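Local structure of multicopper oxidase (Pseudomonas thermotolerans, 6VOW) at residues A[221-226]-A[268-273]; A[231-236]-A[259-264]. The protein probably oxidises phenolic or similar substrates at one copper site and passes the electrons to a copper cluster that reduces dioxygen to water, as laccases do. All coordinates share one frame; numbering follows the deposited sequence.

Overall arrangement
Both contacts are antiparallel strand pairs in the central part of a chain built from cupredoxin-like beta-sandwiches. Contact 1 joins strands 218-225 and 267-273, inner neighbours in a six-strand sheet. Contact 2 joins strands 232-235 and 260-262, the latter outermost in a five-strand sheet. Along the chain the order is 221-226, 231-236, 259-264, 268-273, so the second pair falls between the halves of the first. The centres lie about 11 Å apart. The two sheets face each other through Leu223 and Ile268 on one and Leu234 and Leu262 on the other. Asn225 also reaches across, its ND2 probably hydrogen-bonded to Leu262 O. The sheets form one beta-sandwich, and its end at Pro264 nears copper held by ligands elsewhere.

Contact 1 of 2, residues A[221-226]-A[268-273]; sequences LRLFNL and IDLAVR
Leu223 lies alongside Ile268, both side chains pointing the same way. Leu223 CB is 3.5 Å from Ile268 CG1, and the CD1 methyl of the leucine also presses on that carbon, so the packing is tight. Ile268 has its CG1 between the backbone N and the carbonyl carbon (chi1 57°), which carries the ethyl branch along the leucine. The same methyl, Leu223 CD1, also meets Leu270 CB at 3.6 Å. Further along the same face Leu221 slants across Val272, with CD1 3.6 Å from CG2 of the valine.

The backbones beneath are an antiparallel pair. Leu221 and Leu270 exchange two hydrogen bonds, with Leu221 N to Leu270 O at 2.7 Å. Leu223 and Ile268 exchange two more, and the one from Leu223 N to Ile268 O is nearly straight (169°). Between them sits the non-hydrogen-bonded pair Arg222 and Asp269, whose side chains stand on the other face. These run side by side, but guanidinium and carboxylate planes are turned 72° apart. The salt bridge from Arg222 NH1 to Asp269 OD1 is long, 3.8 Å. The oxygen lies well out of the guanidinium plane, so charge alone acts and no N-H points at it.

Stronger partners hold both groups. Arg222 has a salt bridge to Glu166 and a hydrogen bond to Asn132. Asp269 takes a hydrogen bond from the same Asn132 and a salt bridge from Arg220. On the leucine face, Leu234 of the facing sheet packs on Leu223 and Ile268.

The pair thus has two chemically distinct faces. One is an apolar layer of the sandwich core. The other is a buried polar network in which opposite charges probably offset one another and Asn132 ties arginine to aspartate.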
ATOM      1  N   LEU A 221      -3.745  14.846   4.132  1.00 40.00           N
ATOM      2  CA  LEU A 221      -3.893  13.629   4.924  1.00 41.79           C
ATOM      3  C   LEU A 221      -3.362  12.538   4.076  1.00 38.01           C
ATOM      4  O   LEU A 221      -3.853  12.275   2.960  1.00 41.36           O
ATOM      5  CB  LEU A 221      -5.382  13.323   5.217  1.00 41.04           C
ATOM      6  CG  LEU A 221      -6.202  14.330   5.970  1.00 42.21           C
ATOM      7  CD1 LEU A 221      -7.594  13.759   6.194  1.00 41.96           C
ATOM      8  CD2 LEU A 221      -5.501  14.585   7.265  1.00 47.98           C
ATOM      9  N   ARG A 222      -2.330  11.937   4.570  1.00 38.48           N
ATOM     10  CA  ARG A 222      -1.691  10.834   3.842  1.00 39.93           C
ATOM     11  C   ARG A 222      -2.348   9.585   4.402  1.00 38.11           C
ATOM     12  O   ARG A 222      -2.207   9.320   5.583  1.00 36.07           O
ATOM     13  CB  ARG A 222      -0.174  10.810   4.153  1.00 37.79           C
ATOM     14  CG  ARG A 222       0.539  12.068   3.717  1.00 32.79           C
ATOM     15  CD  ARG A 222       1.975  12.024   4.186  1.00 39.18           C
ATOM     16  NE  ARG A 222       2.803  13.183   3.750  1.00 37.65           N
ATOM     17  CZ  ARG A 222       3.334  13.343   2.544  1.00 32.70           C
ATOM     18  NH1 ARG A 222       3.105  12.537   1.589  1.00 33.63           N
ATOM     19  NH2 ARG A 222       4.102  14.410   2.270  1.00 40.23           N
ATOM     20  N   LEU A 223      -3.067   8.845   3.560  1.00 39.33           N
ATOM     21  CA  LEU A 223      -3.901   7.704   4.038  1.00 37.04           C
ATOM     22  C   LEU A 223      -3.284   6.474   3.495  1.00 35.02           C
ATOM     23  O   LEU A 223      -3.155   6.321   2.265  1.00 41.80           O
ATOM     24  CB  LEU A 223      -5.291   7.848   3.502  1.00 39.00           C
ATOM     25  CG  LEU A 223      -6.032   8.892   4.356  1.00 51.55           C
ATOM     26  CD1 LEU A 223      -7.080   9.637   3.551  1.00 59.80           C
ATOM     27  CD2 LEU A 223      -6.706   8.161   5.480  1.00 53.14           C
ATOM     28  N   PHE A 224      -2.854   5.624   4.408  1.00 32.50           N
ATOM     29  CA  PHE A 224      -2.215   4.364   4.078  1.00 37.36           C
ATOM     30  C   PHE A 224      -3.079   3.207   4.567  1.00 34.63           C
ATOM     31  O   PHE A 224      -3.439   3.124   5.750  1.00 37.02           O
ATOM     32  CB  PHE A 224      -0.849   4.220   4.763  1.00 39.05           C
ATOM     33  CG  PHE A 224       0.088   5.364   4.567  1.00 35.94           C
ATOM     34  CD1 PHE A 224      -0.010   6.488   5.334  1.00 35.74           C
ATOM     35  CD2 PHE A 224       1.101   5.285   3.645  1.00 32.83           C
ATOM     36  CE1 PHE A 224       0.935   7.503   5.175  1.00 39.98           C
ATOM     37  CE2 PHE A 224       1.977   6.321   3.425  1.00 36.81           C
ATOM     38  CZ  PHE A 224       1.930   7.413   4.251  1.00 41.05           C
ATOM     39  N   ASN A 225      -3.395   2.307   3.665  1.00 33.20           N
ATOM     40  CA  ASN A 225      -4.121   1.115   4.094  1.00 37.80           C
ATOM     41  C   ASN A 225      -3.062   0.045   4.328  1.00 39.09           C
ATOM     42  O   ASN A 225      -2.507  -0.546   3.370  1.00 35.25           O
ATOM     43  CB  ASN A 225      -5.175   0.702   3.056  1.00 39.53           C
ATOM     44  CG  ASN A 225      -5.890  -0.606   3.456  1.00 43.12           C
ATOM     45  OD1 ASN A 225      -5.386  -1.388   4.274  1.00 37.11           O
ATOM     46  ND2 ASN A 225      -7.073  -0.832   2.877  1.00 49.55           N
ATOM     47  N   LEU A 226      -2.743  -0.173   5.602  1.00 34.24           N
ATOM     48  CA  LEU A 226      -1.745  -1.096   5.918  1.00 36.71           C
ATOM     49  C   LEU A 226      -2.339  -2.423   6.274  1.00 47.57           C
ATOM     50  O   LEU A 226      -1.612  -3.270   6.757  1.00 39.59           O
ATOM     51  CB  LEU A 226      -0.791  -0.582   7.009  1.00 30.91           C
ATOM     52  CG  LEU A 226      -0.225   0.784   6.743  1.00 32.85           C
ATOM     53  CD1 LEU A 226       0.788   1.065   7.832  1.00 40.24           C
ATOM     54  CD2 LEU A 226       0.482   0.867   5.394  1.00 33.67           C
ATOM     55  N   ILE A 268      -3.667   7.320  -0.456  1.00 39.69           N
ATOM     56  CA  ILE A 268      -4.106   8.537  -1.085  1.00 36.20           C
ATOM     57  C   ILE A 268      -3.550   9.696  -0.303  1.00 39.52           C
ATOM     58  O   ILE A 268      -3.302   9.620   0.908  1.00 31.00           O
ATOM     59  CB  ILE A 268      -5.677   8.702  -1.099  1.00 39.25           C
ATOM     60  CG1 ILE A 268      -6.353   8.660   0.304  1.00 40.15           C
ATOM     61  CG2 ILE A 268      -6.292   7.637  -1.962  1.00 39.59           C
ATOM     62  CD1 ILE A 268      -7.847   8.846   0.196  1.00 41.07           C
ATOM     63  N   ASP A 269      -3.443  10.800  -1.002  1.00 40.75           N
ATOM     64  CA  ASP A 269      -3.296  12.098  -0.319  1.00 43.81           C
ATOM     65  C   ASP A 269      -4.632  12.737  -0.502  1.00 41.07           C
ATOM     66  O   ASP A 269      -5.099  12.902  -1.638  1.00 41.87           O
ATOM     67  CB  ASP A 269      -2.316  12.973  -1.019  1.00 51.07           C
ATOM     68  CG  ASP A 269      -0.878  12.603  -0.733  1.00 52.20           C
ATOM     69  OD1 ASP A 269      -0.515  12.457   0.448  1.00 51.41           O
ATOM     70  OD2 ASP A 269      -0.101  12.511  -1.709  1.00 50.01           O
ATOM     71  N   LEU A 270      -5.203  13.118   0.620  1.00 37.42           N
ATOM     72  CA  LEU A 270      -6.512  13.603   0.704  1.00 40.38           C
ATOM     73  C   LEU A 270      -6.298  14.974   1.306  1.00 39.57           C
ATOM     74  O   LEU A 270      -5.894  15.064   2.478  1.00 46.80           O
ATOM     75  CB  LEU A 270      -7.365  12.651   1.585  1.00 43.60           C
ATOM     76  CG  LEU A 270      -8.804  13.147   1.775  1.00 43.03           C
ATOM     77  CD1 LEU A 270      -9.447  13.558   0.471  1.00 48.25           C
ATOM     78  CD2 LEU A 270      -9.702  12.185   2.472  1.00 47.35           C
ATOM     79  N   ALA A 271      -6.437  16.021   0.504  1.00 37.96           N
ATOM     80  CA  ALA A 271      -6.371  17.391   1.076  1.00 43.51           C
ATOM     81  C   ALA A 271      -7.700  17.827   1.568  1.00 46.37           C
ATOM     82  O   ALA A 271      -8.697  17.801   0.790  1.00 42.06           O
ATOM     83  CB  ALA A 271      -5.915  18.382   0.080  1.00 43.17           C
ATOM     84  N   VAL A 272      -7.717  18.285   2.825  1.00 39.03           N
ATOM     85  CA  VAL A 272      -8.948  18.581   3.511  1.00 43.36           C
ATOM     86  C   VAL A 272      -8.914  20.063   3.954  1.00 42.25           C
ATOM     87  O   VAL A 272      -7.950  20.507   4.586  1.00 37.67           O
ATOM     88  CB  VAL A 272      -9.082  17.678   4.758  1.00 44.86           C
ATOM     89  CG1 VAL A 272     -10.275  18.063   5.631  1.00 52.90           C
ATOM     90  CG2 VAL A 272      -9.294  16.245   4.305  1.00 42.94           C
ATOM     91  N   ARG A 273      -9.964  20.804   3.647  1.00 41.05           N
ATOM     92  CA  ARG A 273     -10.139  22.100   4.289  1.00 43.64           C
ATOM     93  C   ARG A 273     -10.701  21.841   5.627  1.00 47.31           C
ATOM     94  O   ARG A 273     -11.816  21.317   5.765  1.00 49.29           O
ATOM     95  CB  ARG A 273     -11.069  23.001   3.551  1.00 48.27           C
ATOM     96  CG  ARG A 273     -11.329  24.370   4.311  1.00 43.97           C
ATOM     97  CD  ARG A 273     -10.107  25.212   4.284  1.00 46.35           C
ATOM     98  NE  ARG A 273      -9.813  25.572   2.908  1.00 54.77           N
ATOM     99  CZ  ARG A 273      -8.889  26.454   2.521  1.00 59.14           C
ATOM    100  NH1 ARG A 273      -8.097  27.154   3.389  1.00 52.33           N
ATOM    101  NH2 ARG A 273      -8.752  26.637   1.220  1.00 48.21           N
TER

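Contact 2 of 2, residues A[231-236]-A[259-264]; sequences TYRLNL and EYWLGP
Arg233 lays its CD methylene over one face of the Trp261 indole, offset toward the rim. Arg233 CD sits 3.9 Å from the centroid of the Trp261 six-membered ring, a CH-pi contact. The arginine chain is extended as far as CD and then bends at chi3 (-50°), which turns the guanidinium away from a flat stack; its plane stands 66° from the ring. At the ring edge, Trp261 NE1 gives a hydrogen bond of 2.8 Å to Glu259 OE2, which lies in the indole plane. The carboxylate is met from above its own plane. Glu259 OE1 is 4.3 Å from Arg233 NE, beyond a salt bridge. A water spans that gap, accepting from Arg233 NE and donating to Glu259 OE1. With an alanine at Trp261, the Arg233 methylenes would probably lose the ring they lie on and Glu259 OE2 its indole donor, leaving both chains less firmly fixed.

Just before the strand, Thr231 CG2 approaches Trp261 CE3 at 3.9 Å, and Thr231 OG1 touches Gly263 CA and Pro264 CD. Beneath these groups the strands pair antiparallel. Tyr232 and Leu262 exchange two backbone hydrogen bonds, and so do Leu234 and Tyr260. The bond from Tyr260 N to Leu234 O is short, 2.6 Å. On the reverse face Leu234 CD1 meets Leu262 CD2 at 3.8 Å. Ile268 of the facing sheet packs on Leu262. The Tyr232 hydroxyl is hydrogen-bonded to Thr173.

The pair borders the copper-bearing part of the chain: Trp261 touches Gln387, next to the copper ligand His388, and the Pro264 side chain is about 8 Å from a bound copper ion. The contact joins a largely apolar inner face to a partly exposed outer one, where aromatic overlap and a water bridge link arginine to glutamate without direct ion pairing.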
ATOM      1  N   THR A 231     -10.886  -3.372   2.588  1.00 43.11           N
ATOM      2  CA  THR A 231     -11.056  -2.194   1.771  1.00 43.07           C
ATOM      3  C   THR A 231     -11.917  -1.186   2.534  1.00 50.20           C
ATOM      4  O   THR A 231     -13.055  -1.441   2.748  1.00 49.87           O
ATOM      5  CB  THR A 231     -11.728  -2.566   0.492  1.00 40.01           C
ATOM      6  OG1 THR A 231     -10.790  -3.295  -0.304  1.00 43.47           O
ATOM      7  CG2 THR A 231     -12.129  -1.342  -0.253  1.00 43.67           C
ATOM      8  N   TYR A 232     -11.356  -0.043   2.901  1.00 43.88           N
ATOM      9  CA  TYR A 232     -12.056   0.987   3.626  1.00 40.95           C
ATOM     10  C   TYR A 232     -12.757   1.907   2.636  1.00 41.60           C
ATOM     11  O   TYR A 232     -12.139   2.470   1.751  1.00 39.77           O
ATOM     12  CB  TYR A 232     -11.095   1.769   4.424  1.00 41.69           C
ATOM     13  CG  TYR A 232     -10.326   0.917   5.360  1.00 43.49           C
ATOM     14  CD1 TYR A 232     -10.873   0.481   6.561  1.00 46.33           C
ATOM     15  CD2 TYR A 232      -8.993   0.585   5.077  1.00 50.15           C
ATOM     16  CE1 TYR A 232     -10.131  -0.339   7.407  1.00 45.09           C
ATOM     17  CE2 TYR A 232      -8.252  -0.171   5.938  1.00 41.98           C
ATOM     18  CZ  TYR A 232      -8.834  -0.642   7.091  1.00 39.76           C
ATOM     19  OH  TYR A 232      -8.056  -1.431   7.908  1.00 33.83           O
ATOM     20  N   ARG A 233     -14.077   1.999   2.795  1.00 43.52           N
ATOM     21  CA  ARG A 233     -14.955   2.806   1.926  1.00 47.33           C
ATOM     22  C   ARG A 233     -14.933   4.165   2.510  1.00 37.79           C
ATOM     23  O   ARG A 233     -15.805   4.572   3.258  1.00 44.97           O
ATOM     24  CB  ARG A 233     -16.364   2.223   1.880  1.00 49.50           C
ATOM     25  CG  ARG A 233     -16.319   0.836   1.265  1.00 54.06           C
ATOM     26  CD  ARG A 233     -17.686   0.300   0.841  1.00 65.76           C
ATOM     27  NE  ARG A 233     -18.730   0.393   1.884  1.00 78.91           N
ATOM     28  CZ  ARG A 233     -18.724  -0.252   3.063  1.00 82.06           C
ATOM     29  NH1 ARG A 233     -17.699  -1.051   3.436  1.00 73.48           N
ATOM     30  NH2 ARG A 233     -19.763  -0.081   3.903  1.00 73.71           N
ATOM     31  N   LEU A 234     -13.838   4.837   2.249  1.00 39.21           N
ATOM     32  CA  LEU A 234     -13.550   6.100   2.968  1.00 41.89           C
ATOM     33  C   LEU A 234     -14.457   7.185   2.528  1.00 39.16           C
ATOM     34  O   LEU A 234     -14.695   7.396   1.342  1.00 40.70           O
ATOM     35  CB  LEU A 234     -12.103   6.574   2.691  1.00 50.62           C
ATOM     36  CG  LEU A 234     -10.901   5.783   3.190  1.00 49.24           C
ATOM     37  CD1 LEU A 234      -9.628   6.520   2.778  1.00 59.68           C
ATOM     38  CD2 LEU A 234     -10.923   5.609   4.688  1.00 43.19           C
ATOM     39  N   ASN A 235     -14.932   7.929   3.483  1.00 35.73           N
ATOM     40  CA  ASN A 235     -15.857   9.004   3.203  1.00 41.50           C
ATOM     41  C   ASN A 235     -15.636   9.933   4.343  1.00 35.06           C
ATOM     42  O   ASN A 235     -15.178   9.471   5.400  1.00 41.47           O
ATOM     43  CB  ASN A 235     -17.303   8.479   3.038  1.00 42.44           C
ATOM     44  CG  ASN A 235     -17.824   7.818   4.276  1.00 41.55           C
ATOM     45  OD1 ASN A 235     -17.713   6.599   4.462  1.00 52.45           O
ATOM     46  ND2 ASN A 235     -18.415   8.606   5.128  1.00 34.35           N
ATOM     47  N   LEU A 236     -15.834  11.237   4.105  1.00 38.35           N
ATOM     48  CA  LEU A 236     -15.586  12.270   5.175  1.00 44.90           C
ATOM     49  C   LEU A 236     -16.731  13.302   5.138  1.00 54.89           C
ATOM     50  O   LEU A 236     -16.583  14.384   4.577  1.00 47.76           O
ATOM     51  CB  LEU A 236     -14.219  12.927   4.951  1.00 56.66           C
ATOM     52  CG  LEU A 236     -13.382  13.499   6.107  1.00 56.18           C
ATOM     53  CD1 LEU A 236     -12.256  14.330   5.463  1.00 58.56           C
ATOM     54  CD2 LEU A 236     -14.164  14.313   7.094  1.00 66.01           C
ATOM     55  N   GLU A 259     -17.323   8.526  -1.679  1.00 49.79           N
ATOM     56  CA  GLU A 259     -16.450   7.598  -1.002  1.00 47.40           C
ATOM     57  C   GLU A 259     -15.242   7.295  -1.817  1.00 44.36           C
ATOM     58  O   GLU A 259     -15.209   7.516  -3.022  1.00 42.78           O
ATOM     59  CB  GLU A 259     -17.201   6.313  -0.560  1.00 53.89           C
ATOM     60  CG  GLU A 259     -18.020   5.664  -1.660  1.00 51.01           C
ATOM     61  CD  GLU A 259     -18.729   4.403  -1.184  1.00 62.36           C
ATOM     62  OE1 GLU A 259     -18.983   4.221   0.043  1.00 62.64           O
ATOM     63  OE2 GLU A 259     -19.021   3.594  -2.081  1.00 67.05           O
ATOM     64  N   TYR A 260     -14.188   6.895  -1.164  1.00 49.14           N
ATOM     65  CA  TYR A 260     -13.071   6.371  -1.936  1.00 52.13           C
ATOM     66  C   TYR A 260     -12.771   4.967  -1.398  1.00 42.02           C
ATOM     67  O   TYR A 260     -12.624   4.802  -0.202  1.00 47.24           O
ATOM     68  CB  TYR A 260     -11.876   7.305  -1.836  1.00 51.69           C
ATOM     69  CG  TYR A 260     -10.761   6.821  -2.698  1.00 38.97           C
ATOM     70  CD1 TYR A 260      -9.850   5.876  -2.220  1.00 41.64           C
ATOM     71  CD2 TYR A 260     -10.603   7.293  -4.004  1.00 36.09           C
ATOM     72  CE1 TYR A 260      -8.813   5.425  -3.011  1.00 35.48           C
ATOM     73  CE2 TYR A 260      -9.581   6.850  -4.761  1.00 36.61           C
ATOM     74  CZ  TYR A 260      -8.666   5.916  -4.239  1.00 37.92           C
ATOM     75  OH  TYR A 260      -7.653   5.417  -5.039  1.00 56.29           O
ATOM     76  N   TRP A 261     -12.675   3.990  -2.272  1.00 39.44           N
ATOM     77  CA  TRP A 261     -12.419   2.594  -1.861  1.00 42.38           C
ATOM     78  C   TRP A 261     -10.932   2.366  -1.778  1.00 39.03           C
ATOM     79  O   TRP A 261     -10.241   2.189  -2.812  1.00 41.65           O
ATOM     80  CB  TRP A 261     -13.032   1.595  -2.857  1.00 47.96           C
ATOM     81  CG  TRP A 261     -14.547   1.521  -2.790  1.00 61.56           C
ATOM     82  CD1 TRP A 261     -15.404   2.563  -2.705  1.00 69.75           C
ATOM     83  CD2 TRP A 261     -15.359   0.350  -2.808  1.00 63.44           C
ATOM     84  NE1 TRP A 261     -16.681   2.138  -2.688  1.00 77.46           N
ATOM     85  CE2 TRP A 261     -16.695   0.774  -2.732  1.00 71.66           C
ATOM     86  CE3 TRP A 261     -15.087  -1.011  -2.846  1.00 66.48           C
ATOM     87  CZ2 TRP A 261     -17.768  -0.113  -2.737  1.00 77.22           C
ATOM     88  CZ3 TRP A 261     -16.138  -1.904  -2.840  1.00 81.64           C
ATOM     89  CH2 TRP A 261     -17.468  -1.455  -2.787  1.00 90.09           C
ATOM     90  N   LEU A 262     -10.422   2.406  -0.564  1.00 44.28           N
ATOM     91  CA  LEU A 262      -9.015   2.274  -0.300  1.00 41.42           C
ATOM     92  C   LEU A 262      -8.801   0.827  -0.022  1.00 33.99           C
ATOM     93  O   LEU A 262      -9.034   0.353   1.103  1.00 36.87           O
ATOM     94  CB  LEU A 262      -8.597   3.066   0.986  1.00 44.59           C
ATOM     95  CG  LEU A 262      -7.076   3.303   1.176  1.00 38.31           C
ATOM     96  CD1 LEU A 262      -6.677   4.160   0.052  1.00 44.15           C
ATOM     97  CD2 LEU A 262      -6.760   4.104   2.413  1.00 42.91           C
ATOM     98  N   GLY A 263      -8.387   0.122  -1.034  1.00 33.40           N
ATOM     99  CA  GLY A 263      -7.971  -1.254  -0.864  1.00 45.54           C
ATOM    100  C   GLY A 263      -6.685  -1.490  -0.099  1.00 38.69           C
ATOM    101  O   GLY A 263      -5.902  -0.589   0.115  1.00 39.09           O
ATOM    102  N   PRO A 264      -6.446  -2.742   0.284  1.00 46.30           N
ATOM    103  CA  PRO A 264      -5.192  -3.041   1.015  1.00 44.71           C
ATOM    104  C   PRO A 264      -3.987  -2.640   0.181  1.00 42.09           C
ATOM    105  O   PRO A 264      -3.938  -2.867  -1.092  1.00 38.24           O
ATOM    106  CB  PRO A 264      -5.271  -4.536   1.268  1.00 48.65           C
ATOM    107  CG  PRO A 264      -6.724  -4.917   1.061  1.00 46.98           C
ATOM    108  CD  PRO A 264      -7.281  -3.952   0.079  1.00 43.92           C
TER
HETATM  109  O   HOH W   1     -20.235   2.679   1.544  1.00 78.04           O